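Side-chain contacts in uncharacterized protein, cytosolic disulfide reductase DsbM (Pseudomonas aeruginosa PAO1, PDB 5HFI), which probably reduces disulfide bonds in the cytosol as a DsbA-like member of the thioredoxin superfamily, and binds glutathione: residues A28-C31 and G35-V38; H65-A70 and D80-L85; P97-V102 and R162-D167; L116-R121 and A141-G146; Q192-G197 and R207-T212. All blocks are in the same frame, centred on the assembly; numbering follows the deposited sequence.

Contact 1: A28-C31 and G35-V38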
# COMPACT_ATOMS: atom_id res chain seq x y z
N ALA A 28 9.06 0.08 -4.51
CA ALA A 28 9.90 -0.99 -5.05
C ALA A 28 11.34 -0.52 -5.22
O ALA A 28 12.28 -1.25 -4.89
CB ALA A 28 9.33 -1.49 -6.37
N ALA A 29 11.53 0.69 -5.74
CA ALA A 29 12.87 1.22 -5.92
C ALA A 29 13.55 1.46 -4.57
O ALA A 29 14.76 1.24 -4.44
CB ALA A 29 12.83 2.52 -6.73
N ALA A 30 12.79 1.90 -3.57
CA ALA A 30 13.37 2.14 -2.25
C ALA A 30 13.86 0.84 -1.62
O ALA A 30 14.90 0.83 -0.95
CB ALA A 30 12.34 2.81 -1.34
N CYS A 31 13.14 -0.26 -1.84
CA CYS A 31 13.54 -1.54 -1.28
C CYS A 31 14.79 -2.12 -1.92
O CYS A 31 15.27 -3.16 -1.46
CB CYS A 31 12.39 -2.54 -1.39
SG CYS A 31 10.97 -2.13 -0.36
N GLY A 35 21.54 -0.66 2.48
CA GLY A 35 21.73 0.13 3.68
C GLY A 35 20.52 0.92 4.12
O GLY A 35 20.56 1.53 5.19
N LEU A 36 19.45 0.92 3.34
CA LEU A 36 18.23 1.65 3.67
C LEU A 36 17.18 0.69 4.21
O LEU A 36 16.86 -0.31 3.56
CB LEU A 36 17.68 2.40 2.46
CG LEU A 36 16.40 3.21 2.69
CD1 LEU A 36 16.67 4.39 3.61
CD2 LEU A 36 15.81 3.67 1.36
N ASP A 37 16.67 0.98 5.40
CA ASP A 37 15.56 0.24 5.97
C ASP A 37 14.24 0.91 5.61
O ASP A 37 14.13 2.14 5.64
CB ASP A 37 15.71 0.16 7.49
CG ASP A 37 14.54 -0.55 8.16
OD1 ASP A 37 14.01 -1.50 7.57
OD2 ASP A 37 14.17 -0.14 9.28
N VAL A 38 13.25 0.11 5.24
CA VAL A 38 11.94 0.61 4.82
C VAL A 38 10.88 0.02 5.74
O VAL A 38 10.76 -1.21 5.85
CB VAL A 38 11.64 0.27 3.35
CG1 VAL A 38 10.22 0.69 2.99
CG2 VAL A 38 12.64 0.94 2.43
O HOH W 1 15.94 -0.78 1.10
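The flat group here is the peptide that follows Ala30, and Val38 CG2 stands almost straight above its carbonyl plane, 4.1 Å from Ala30 O. Leu36 CD2 approaches Ala30 O obliquely from the same side of that plane, nearer the CA side, at 3.8 Å. A water in hydrogen-bonding reach of both Ala30 O (2.8 Å) and Leu36 O (2.7 Å) links the segments, though it has more acceptors around it than protons to give. No direct hydrogen bond joins the two segments. The methyl of Ala30 closes the apolar side, with CB 4.2 Å from Val38 CG2. Val38 has CG1 anti to its backbone N (chi1 175°), which sends the other methyl, CG2, to Ala30 while CG1 lies 4.4 Å from Cys31 SG. Leu210 of helix 203-215 touches both Ala30 and Leu36, and Leu9 of strand 8-13 also packs on Ala30. Helix 24-30 thus turns back through a short loop into strand 37-42, which runs parallel to strand 8-13: the beta-alpha-beta crossover that opens a thioredoxin fold.

Contact 2: H65-A70 and D80-L85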
# COMPACT_ATOMS: atom_id res chain seq x y z
N HIS A 65 -9.37 10.17 -10.68
CA HIS A 65 -7.96 10.10 -10.30
C HIS A 65 -7.24 9.01 -11.09
O HIS A 65 -6.13 9.23 -11.58
CB HIS A 65 -7.84 9.84 -8.80
CG HIS A 65 -7.92 11.09 -7.97
ND1 HIS A 65 -7.85 11.07 -6.59
CD2 HIS A 65 -8.07 12.39 -8.32
CE1 HIS A 65 -7.94 12.30 -6.13
NE2 HIS A 65 -8.08 13.12 -7.16
N ASP A 66 -7.87 7.84 -11.25
CA ASP A 66 -7.17 6.65 -11.73
C ASP A 66 -6.50 6.88 -13.08
O ASP A 66 -5.30 6.61 -13.25
CB ASP A 66 -8.13 5.47 -11.80
CG ASP A 66 -8.54 4.97 -10.42
OD1 ASP A 66 -9.50 4.18 -10.34
OD2 ASP A 66 -7.90 5.37 -9.43
N LEU A 67 -7.26 7.37 -14.07
CA LEU A 67 -6.64 7.61 -15.37
C LEU A 67 -5.61 8.73 -15.30
O LEU A 67 -4.66 8.75 -16.08
CB LEU A 67 -7.70 7.92 -16.43
CG LEU A 67 -8.27 6.67 -17.10
CD1 LEU A 67 -9.16 7.04 -18.27
CD2 LEU A 67 -7.13 5.76 -17.56
N ARG A 68 -5.79 9.67 -14.37
CA ARG A 68 -4.77 10.69 -14.15
C ARG A 68 -3.52 10.09 -13.51
O ARG A 68 -2.40 10.47 -13.85
CB ARG A 68 -5.32 11.83 -13.28
CG ARG A 68 -6.03 12.92 -14.07
CD ARG A 68 -5.04 13.99 -14.52
NE ARG A 68 -4.85 14.99 -13.48
CZ ARG A 68 -4.30 16.18 -13.67
NH1 ARG A 68 -4.17 17.03 -12.66
NH2 ARG A 68 -3.89 16.53 -14.89
N ILE A 69 -3.70 9.14 -12.58
CA ILE A 69 -2.56 8.42 -12.02
C ILE A 69 -1.83 7.65 -13.11
O ILE A 69 -0.60 7.61 -13.13
CB ILE A 69 -3.03 7.49 -10.88
CG1 ILE A 69 -3.87 8.28 -9.87
CG2 ILE A 69 -1.84 6.80 -10.24
CD1 ILE A 69 -4.44 7.43 -8.75
N ALA A 70 -2.58 7.03 -14.02
CA ALA A 70 -1.95 6.29 -15.11
C ALA A 70 -1.14 7.22 -16.01
O ALA A 70 -0.03 6.88 -16.43
CB ALA A 70 -3.01 5.54 -15.92
N ASP A 80 -10.91 -5.50 -15.86
CA ASP A 80 -11.68 -6.15 -14.80
C ASP A 80 -11.84 -5.25 -13.59
O ASP A 80 -12.69 -5.51 -12.74
CB ASP A 80 -11.03 -7.47 -14.41
CG ASP A 80 -11.06 -8.50 -15.53
OD1 ASP A 80 -10.08 -9.25 -15.67
OD2 ASP A 80 -12.07 -8.55 -16.26
N TYR A 81 -11.03 -4.19 -13.48
CA TYR A 81 -11.19 -3.19 -12.44
C TYR A 81 -12.17 -2.10 -12.87
O TYR A 81 -13.17 -1.84 -12.19
CB TYR A 81 -9.83 -2.58 -12.08
CG TYR A 81 -9.91 -1.33 -11.25
CD1 TYR A 81 -9.62 -0.09 -11.80
CD2 TYR A 81 -10.27 -1.38 -9.91
CE1 TYR A 81 -9.69 1.07 -11.03
CE2 TYR A 81 -10.35 -0.24 -9.14
CZ TYR A 81 -10.05 0.98 -9.71
OH TYR A 81 -10.12 2.13 -8.95
N PHE A 82 -11.90 -1.46 -14.01
CA PHE A 82 -12.76 -0.38 -14.51
C PHE A 82 -14.19 -0.87 -14.73
O PHE A 82 -15.15 -0.23 -14.30
CB PHE A 82 -12.20 0.18 -15.82
CG PHE A 82 -11.05 1.12 -15.63
CD1 PHE A 82 -11.04 2.05 -14.61
CD2 PHE A 82 -9.97 1.08 -16.50
CE1 PHE A 82 -9.98 2.92 -14.44
CE2 PHE A 82 -8.90 1.95 -16.34
CZ PHE A 82 -8.91 2.87 -15.32
N ASP A 83 -14.34 -2.00 -15.42
CA ASP A 83 -15.65 -2.48 -15.86
C ASP A 83 -16.11 -3.72 -15.12
O ASP A 83 -17.12 -4.32 -15.51
CB ASP A 83 -15.62 -2.74 -17.37
CG ASP A 83 -15.34 -1.48 -18.17
OD1 ASP A 83 -15.83 -0.40 -17.78
OD2 ASP A 83 -14.63 -1.57 -19.20
N GLY A 84 -15.41 -4.12 -14.06
CA GLY A 84 -15.83 -5.27 -13.28
C GLY A 84 -16.01 -4.95 -11.81
O GLY A 84 -17.13 -4.97 -11.29
N LEU A 85 -14.90 -4.64 -11.13
CA LEU A 85 -14.95 -4.37 -9.70
C LEU A 85 -15.70 -3.08 -9.41
O LEU A 85 -16.60 -3.04 -8.56
CB LEU A 85 -13.54 -4.31 -9.13
CG LEU A 85 -13.42 -4.10 -7.63
CD1 LEU A 85 -14.08 -5.25 -6.88
CD2 LEU A 85 -11.97 -3.96 -7.22
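Tyr81 OH donates a short hydrogen bond to Asp66 OD1, 2.6 Å away, and this is the polar link between helices 64-73 and 79-85. The phenol reaches OD1 on its syn side, 25° out of the carboxylate plane, while OD1 itself lies at the edge of the tyrosine ring, in its plane. Ring and carboxylate are turned 48° against each other. Asp66 OD2 is 4.0 Å from Tyr81 OH, which makes this a one-oxygen grip. With CG of Tyr81 anti to the backbone N (chi1 167°), the ring spans the gap between two nearly antiparallel helix segments whose axes stay 12.9 Å apart. Phe82 fills the flank: its CE1 meets Asp66 CB edge-on at 4.1 Å, and its CZ touches Leu67 CD2, also at 4.1 Å. Around the bond, Tyr124 packs edge-to-face on Tyr81, and Phe77 lies against Asp66. One residue earlier, His65 makes an edge-to-face pair with Trp19, a glutathione-binding residue, and the side chain of Asp66 is about 8 Å from the glutathione itself. With both groups buried, the phenol donates to one carboxylate oxygen among aromatic neighbours, which should restrain the rotation of the carboxylate.

Contact 3: P97-V102 and R162-D167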
# COMPACT_ATOMS: atom_id res chain seq x y z
N PRO A 97 -8.90 -5.42 5.98
CA PRO A 97 -8.41 -6.76 5.62
C PRO A 97 -7.12 -6.72 4.81
O PRO A 97 -6.18 -7.45 5.14
CB PRO A 97 -9.58 -7.37 4.83
CG PRO A 97 -10.78 -6.66 5.36
CD PRO A 97 -10.32 -5.25 5.60
N PRO A 98 -7.01 -5.89 3.75
CA PRO A 98 -5.73 -5.88 3.02
C PRO A 98 -4.57 -5.40 3.87
O PRO A 98 -3.44 -5.87 3.69
CB PRO A 98 -5.99 -4.92 1.85
CG PRO A 98 -7.22 -4.21 2.17
CD PRO A 98 -8.03 -5.10 3.03
N THR A 99 -4.80 -4.46 4.79
CA THR A 99 -3.72 -4.04 5.67
C THR A 99 -3.29 -5.18 6.59
O THR A 99 -2.09 -5.39 6.80
CB THR A 99 -4.12 -2.81 6.48
OG1 THR A 99 -4.51 -1.76 5.59
CG2 THR A 99 -2.94 -2.32 7.32
N ALA A 100 -4.25 -5.92 7.14
CA ALA A 100 -3.91 -7.09 7.95
C ALA A 100 -3.10 -8.11 7.15
O ALA A 100 -2.21 -8.76 7.70
CB ALA A 100 -5.18 -7.74 8.50
N ALA A 101 -3.39 -8.25 5.86
CA ALA A 101 -2.61 -9.16 5.02
C ALA A 101 -1.17 -8.69 4.89
O ALA A 101 -0.24 -9.50 4.89
CB ALA A 101 -3.27 -9.30 3.65
N VAL A 102 -0.97 -7.38 4.77
CA VAL A 102 0.39 -6.83 4.71
C VAL A 102 1.11 -7.09 6.03
O VAL A 102 2.27 -7.53 6.05
CB VAL A 102 0.35 -5.33 4.38
CG1 VAL A 102 1.71 -4.69 4.60
CG2 VAL A 102 -0.14 -5.11 2.95
N ARG A 162 -5.52 -2.96 14.93
CA ARG A 162 -6.00 -1.79 15.62
C ARG A 162 -4.85 -0.96 16.15
O ARG A 162 -4.80 0.18 15.94
CB ARG A 162 -6.92 -2.15 16.79
CG ARG A 162 -7.16 -1.00 17.72
CD ARG A 162 -7.12 -1.38 19.20
NE ARG A 162 -5.81 -1.56 19.82
CZ ARG A 162 -5.01 -0.57 20.21
NH1 ARG A 162 -3.86 -0.83 20.77
NH2 ARG A 162 -5.33 0.70 20.01
N ALA A 163 -3.92 -1.60 16.78
CA ALA A 163 -2.73 -0.95 17.32
C ALA A 163 -1.85 -0.39 16.22
O ALA A 163 -1.23 0.67 16.39
CB ALA A 163 -1.94 -1.93 18.18
N HIS A 164 -1.78 -1.08 15.07
CA HIS A 164 -1.01 -0.57 13.94
C HIS A 164 -1.64 0.70 13.38
O HIS A 164 -0.93 1.67 13.09
CB HIS A 164 -0.92 -1.65 12.86
CG HIS A 164 -0.05 -1.28 11.70
ND1 HIS A 164 1.33 -1.27 11.78
CD2 HIS A 164 -0.35 -0.93 10.42
CE1 HIS A 164 1.83 -0.92 10.61
NE2 HIS A 164 0.84 -0.71 9.77
N PHE A 165 -2.96 0.71 13.21
CA PHE A 165 -3.66 1.90 12.74
C PHE A 165 -3.42 3.08 13.67
O PHE A 165 -3.14 4.20 13.23
CB PHE A 165 -5.16 1.63 12.61
CG PHE A 165 -5.55 0.88 11.37
CD1 PHE A 165 -6.75 0.20 11.32
CD2 PHE A 165 -4.72 0.86 10.26
CE1 PHE A 165 -7.12 -0.49 10.18
CE2 PHE A 165 -5.08 0.17 9.13
CZ PHE A 165 -6.29 -0.50 9.08
N ALA A 166 -3.56 2.86 14.98
CA ALA A 166 -3.38 3.94 15.94
C ALA A 166 -1.96 4.48 15.89
O ALA A 166 -1.74 5.69 15.93
CB ALA A 166 -3.71 3.45 17.35
N ASP A 167 -0.97 3.58 15.79
CA ASP A 167 0.42 4.00 15.65
C ASP A 167 0.62 4.83 14.38
O ASP A 167 1.28 5.87 14.42
CB ASP A 167 1.32 2.77 15.64
CG ASP A 167 2.79 3.12 15.80
OD1 ASP A 167 3.54 3.00 14.80
OD2 ASP A 167 3.20 3.50 16.92
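Thr99 CG2 presses on the ring of Phe165, 3.7 Å from CE2, and this methyl makes the closest approach. Threonine and phenylalanine come at each other from opposite directions, the methyl meeting the ring obliquely; Thr99 CB follows at 4.1 Å from Phe165 CZ. The same methyl also lies 4.3 Å from His164 CD2, so CG2 faces two successive aromatic residues of helix 159-174. That placement comes from the threonine torsion: CG2 is anti to the backbone N, and OG1, at chi1 -57°, stays beside it. OG1 is hydrogen-bonded to Ser95 O, just before the helix begins. His164 is held farther out by a hydrogen bond between its NE2 and the backbone N of Gly42, at the end of strand 37-42. Around this shell Pro15 and Tyr13 touch Thr99, and Thr47 lies on Phe165. The side chain of Phe165 is about 8 Å from that of Phe180, which binds glutathione. Helix 96-109 belongs to the helical insertion and helix 159-174 leads back from it towards strand 182-186; their packing beside the ends of strands 8-13 and 37-42, where Tyr13 and Gly42 lie, fits a DsbA-like protein, a thioredoxin fold interrupted by helices.

Contact 4: L116-R121 and A141-G146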
# COMPACT_ATOMS: atom_id res chain seq x y z
N LEU A 116 1.90 -5.91 -0.33
CA LEU A 116 1.18 -4.69 -0.69
C LEU A 116 1.15 -4.51 -2.21
O LEU A 116 0.09 -4.20 -2.77
CB LEU A 116 1.82 -3.47 -0.03
CG LEU A 116 1.25 -2.11 -0.43
CD1 LEU A 116 -0.22 -2.00 -0.05
CD2 LEU A 116 2.05 -0.96 0.18
N ALA A 117 2.29 -4.70 -2.87
CA ALA A 117 2.33 -4.58 -4.33
C ALA A 117 1.41 -5.60 -4.99
O ALA A 117 0.74 -5.29 -5.99
CB ALA A 117 3.76 -4.74 -4.83
N ARG A 118 1.37 -6.82 -4.46
CA ARG A 118 0.50 -7.85 -5.03
C ARG A 118 -0.97 -7.52 -4.80
O ARG A 118 -1.80 -7.74 -5.69
CB ARG A 118 0.84 -9.22 -4.43
CG ARG A 118 0.03 -10.37 -5.02
CD ARG A 118 0.40 -10.60 -6.48
NE ARG A 118 -0.51 -11.55 -7.14
CZ ARG A 118 -1.61 -11.19 -7.80
NH1 ARG A 118 -1.95 -9.91 -7.90
NH2 ARG A 118 -2.37 -12.12 -8.37
N ILE A 119 -1.29 -7.02 -3.61
CA ILE A 119 -2.66 -6.61 -3.30
C ILE A 119 -3.14 -5.54 -4.27
O ILE A 119 -4.26 -5.59 -4.78
CB ILE A 119 -2.76 -6.13 -1.84
CG1 ILE A 119 -2.79 -7.31 -0.86
CG2 ILE A 119 -3.98 -5.23 -1.63
CD1 ILE A 119 -2.68 -6.89 0.60
N GLN A 120 -2.28 -4.55 -4.52
CA GLN A 120 -2.66 -3.46 -5.41
C GLN A 120 -2.86 -3.95 -6.84
O GLN A 120 -3.77 -3.50 -7.53
CB GLN A 120 -1.62 -2.34 -5.37
CG GLN A 120 -1.54 -1.63 -4.02
CD GLN A 120 -0.25 -0.86 -3.85
OE1 GLN A 120 0.82 -1.31 -4.26
NE2 GLN A 120 -0.33 0.30 -3.21
N ARG A 121 -2.02 -4.89 -7.29
CA ARG A 121 -2.23 -5.49 -8.60
C ARG A 121 -3.54 -6.26 -8.65
O ARG A 121 -4.28 -6.18 -9.63
CB ARG A 121 -1.05 -6.40 -8.96
CG ARG A 121 0.24 -5.66 -9.26
CD ARG A 121 1.33 -6.62 -9.74
NE ARG A 121 2.41 -5.92 -10.44
CZ ARG A 121 3.60 -5.67 -9.91
NH1 ARG A 121 3.87 -6.05 -8.67
NH2 ARG A 121 4.52 -5.03 -10.62
N ALA A 141 -0.90 -17.35 -0.75
CA ALA A 141 -0.45 -18.64 -1.28
C ALA A 141 0.28 -18.48 -2.61
O ALA A 141 1.15 -19.30 -2.93
CB ALA A 141 -1.64 -19.59 -1.43
N GLU A 142 -0.07 -17.45 -3.39
CA GLU A 142 0.68 -17.18 -4.61
C GLU A 142 2.12 -16.80 -4.30
O GLU A 142 3.05 -17.18 -5.03
CB GLU A 142 0.01 -16.07 -5.42
CG GLU A 142 -1.21 -16.50 -6.21
CD GLU A 142 -1.64 -15.44 -7.21
OE1 GLU A 142 -0.79 -14.63 -7.63
OE2 GLU A 142 -2.84 -15.42 -7.58
N LEU A 143 2.33 -16.05 -3.22
CA LEU A 143 3.67 -15.64 -2.80
C LEU A 143 4.38 -16.72 -1.99
O LEU A 143 5.47 -16.47 -1.47
CB LEU A 143 3.59 -14.35 -1.97
CG LEU A 143 2.99 -13.11 -2.65
CD1 LEU A 143 3.25 -11.87 -1.82
CD2 LEU A 143 3.53 -12.92 -4.05
N GLY A 144 3.80 -17.91 -1.89
CA GLY A 144 4.47 -18.99 -1.19
C GLY A 144 4.37 -18.91 0.32
O GLY A 144 5.34 -19.23 1.01
N LEU A 145 3.23 -18.46 0.85
CA LEU A 145 3.00 -18.41 2.29
C LEU A 145 1.86 -19.32 2.73
O LEU A 145 1.37 -19.18 3.85
CB LEU A 145 2.73 -16.97 2.75
CG LEU A 145 3.78 -15.83 2.81
CD1 LEU A 145 4.97 -16.02 1.88
CD2 LEU A 145 3.12 -14.47 2.56
N GLY A 146 1.44 -20.27 1.88
CA GLY A 146 0.25 -21.07 2.18
C GLY A 146 0.31 -21.81 3.50
O GLY A 146 -0.74 -22.14 4.07
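Across this contact the backbones come nearest at Arg118 and Leu143, with CA atoms 8.7 Å apart, where the flank of helix 112-124 faces the C-terminal end of helix 133-142. Arg118 leaves its helix with CG anti to the backbone N, then bends at chi2, which turns the guanidinium toward Glu142. It grips the glutamate side-on. Arg118 NE and Arg118 NH2 each donate to Glu142 OE1 at 3.1 Å, from the same face of the carboxylate plane, and OE1 lies in the guanidinium plane. The two bonds are moderately bent, at 149° for NE and 151° for NH2. A third, weak bond runs from Arg118 NH2 to Glu142 OE2 at 3.4 Å. The two flat groups are twisted 45° against each other, and a single oxygen takes most of the load. Just past Glu142 the helix stops in a Schellman motif: Gly144, with positive phi, is the C-prime residue, and its N bonds to Ala141 O at 3.2 Å. Both helices belong to the helical insertion of this DsbA-like protein. Leu143, the first residue to leave helical angles, lays its CD2 4.4 Å from Arg118 CG, touching the aliphatic part of the arginine. Arg118 has a second acid: NH1 forms a salt bridge with Glu126 OE1, so the guanidinium is shared between two carboxylates on the surface. Leu139 of helix 133-142 also touches Arg118.

Contact 5: Q192-G197 and R207-T212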
# COMPACT_ATOMS: atom_id res chain seq x y z
N GLN A 192 12.26 13.55 8.58
CA GLN A 192 12.10 14.53 7.51
C GLN A 192 11.13 13.98 6.47
O GLN A 192 11.38 12.91 5.90
CB GLN A 192 13.44 14.87 6.87
CG GLN A 192 13.34 15.76 5.64
CD GLN A 192 14.70 16.06 5.03
OE1 GLN A 192 15.73 15.95 5.70
NE2 GLN A 192 14.72 16.45 3.76
N VAL A 193 10.04 14.70 6.23
CA VAL A 193 9.06 14.26 5.24
C VAL A 193 9.55 14.64 3.85
O VAL A 193 10.03 15.76 3.64
CB VAL A 193 7.68 14.87 5.55
CG1 VAL A 193 6.74 14.72 4.36
CG2 VAL A 193 7.08 14.21 6.79
N LEU A 194 9.45 13.71 2.91
CA LEU A 194 10.00 13.89 1.57
C LEU A 194 8.95 14.39 0.59
O LEU A 194 7.74 14.26 0.82
CB LEU A 194 10.62 12.58 1.06
CG LEU A 194 11.59 11.89 2.01
CD1 LEU A 194 12.17 10.63 1.38
CD2 LEU A 194 12.71 12.83 2.42
N ASP A 195 9.43 14.95 -0.52
CA ASP A 195 8.57 15.50 -1.57
C ASP A 195 8.22 14.36 -2.53
O ASP A 195 8.82 14.19 -3.59
CB ASP A 195 9.26 16.65 -2.27
CG ASP A 195 8.38 17.34 -3.30
OD1 ASP A 195 8.86 18.28 -3.97
OD2 ASP A 195 7.20 16.95 -3.45
N THR A 196 7.20 13.59 -2.15
CA THR A 196 6.81 12.42 -2.93
C THR A 196 6.27 12.82 -4.30
O THR A 196 6.56 12.16 -5.30
CB THR A 196 5.79 11.59 -2.17
OG1 THR A 196 6.34 11.18 -0.92
CG2 THR A 196 5.39 10.35 -2.97
N GLY A 197 5.49 13.90 -4.36
CA GLY A 197 4.93 14.33 -5.63
C GLY A 197 5.98 14.66 -6.66
O GLY A 197 5.75 14.52 -7.87
N ARG A 207 15.26 6.53 -6.55
CA ARG A 207 16.34 5.69 -6.05
C ARG A 207 17.63 6.48 -5.88
O ARG A 207 18.30 6.38 -4.85
CB ARG A 207 16.54 4.50 -6.98
CG ARG A 207 17.43 3.41 -6.41
CD ARG A 207 17.81 2.38 -7.47
NE ARG A 207 16.65 1.62 -7.94
CZ ARG A 207 16.05 1.82 -9.11
NH1 ARG A 207 16.49 2.77 -9.93
NH2 ARG A 207 15.01 1.08 -9.46
N ALA A 208 17.97 7.30 -6.88
CA ALA A 208 19.19 8.10 -6.79
C ALA A 208 19.10 9.12 -5.66
O ALA A 208 20.10 9.38 -4.97
CB ALA A 208 19.45 8.80 -8.12
N PHE A 209 17.92 9.70 -5.44
CA PHE A 209 17.75 10.63 -4.34
C PHE A 209 18.02 9.95 -3.00
O PHE A 209 18.72 10.50 -2.14
CB PHE A 209 16.34 11.22 -4.37
CG PHE A 209 16.02 12.07 -3.17
CD1 PHE A 209 16.41 13.40 -3.13
CD2 PHE A 209 15.31 11.55 -2.10
CE1 PHE A 209 16.10 14.19 -2.03
CE2 PHE A 209 15.01 12.33 -1.00
CZ PHE A 209 15.41 13.65 -0.97
N LEU A 210 17.50 8.73 -2.81
CA LEU A 210 17.74 8.01 -1.57
C LEU A 210 19.21 7.61 -1.44
O LEU A 210 19.78 7.67 -0.34
CB LEU A 210 16.83 6.78 -1.49
CG LEU A 210 15.33 7.07 -1.44
CD1 LEU A 210 14.53 5.78 -1.57
CD2 LEU A 210 14.96 7.81 -0.16
N GLU A 211 19.83 7.19 -2.55
CA GLU A 211 21.28 6.96 -2.54
C GLU A 211 22.03 8.24 -2.19
O GLU A 211 22.98 8.21 -1.39
CB GLU A 211 21.75 6.45 -3.90
CG GLU A 211 21.14 5.14 -4.35
CD GLU A 211 21.40 4.86 -5.82
OE1 GLU A 211 20.81 3.91 -6.37
OE2 GLU A 211 22.20 5.61 -6.43
N THR A 212 21.64 9.37 -2.79
CA THR A 212 22.32 10.63 -2.52
C THR A 212 22.17 11.05 -1.06
O THR A 212 23.06 11.69 -0.50
CB THR A 212 21.78 11.72 -3.45
OG1 THR A 212 22.03 11.35 -4.82
CG2 THR A 212 22.46 13.06 -3.18
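Two torsions bring Leu194 and Phe209 together. In Leu194, CG swings beside the backbone N and anti to the carbonyl carbon (chi1 -50°); in Phe209, CG is anti to the backbone N (chi1 173°), which throws the ring out from helix 203-215 toward the leucine. The place is the C-terminal beta-beta-alpha part of the thioredoxin fold, where the outer strand 191-193 runs antiparallel to strand 182-186 and the chain then passes through the short helix 196-199 into helix 203-215. Leucine and phenylalanine cross obliquely. Leu194 CD1 sits at the edge of the ring, near its plane, 4.1 Å from Phe209 CE2, and Leu194 CD2 is almost as close at 4.2 Å, so both methyls of the fork face the same ring carbon. The same methyl, Leu194 CD1, also meets Leu210 CD2 at 4.3 Å. Strand 182-186 backs the leucine through Leu185, while Tyr199 brings its ring against that of Phe209. Leu210 turns its other methyl, CD1, to Ala30 and Leu36, carrying the packing on toward helix 24-30. Asp195, right after the leucine, takes the N-cap position of the next helix through a weak bond from Arg198 N to its OD2. Within the same helix as Phe209, Ala208 O accepts from both the backbone N of Thr212, at 2.7 Å, and Thr212 OG1, at 2.8 Å, which approach from opposite faces of the carbonyl plane.

Contacts 1 and 5 are neighbours on one side of the chain, their centres 11 Å apart, and both reach the central sheet; they join where Ala30 CB meets Leu210 CD1 at 3.7 Å. Contacts 3 and 4 form a second pair, centres 16 Å apart, with contact 4 nested in the chain loop that contact 3 closes and Pro98 O lying 3.3 Å from Ile119 CD1. Contact 2 touches none of the others, and its centre is 28 Å from that of contact 1, across the middle of the chain. It lies nearest the site, with Asp66 about 8 Å from glutathione; Phe165 of contact 3 is about 13 Å from it and Leu194 of contact 5 about 12 Å (side chain to ligand).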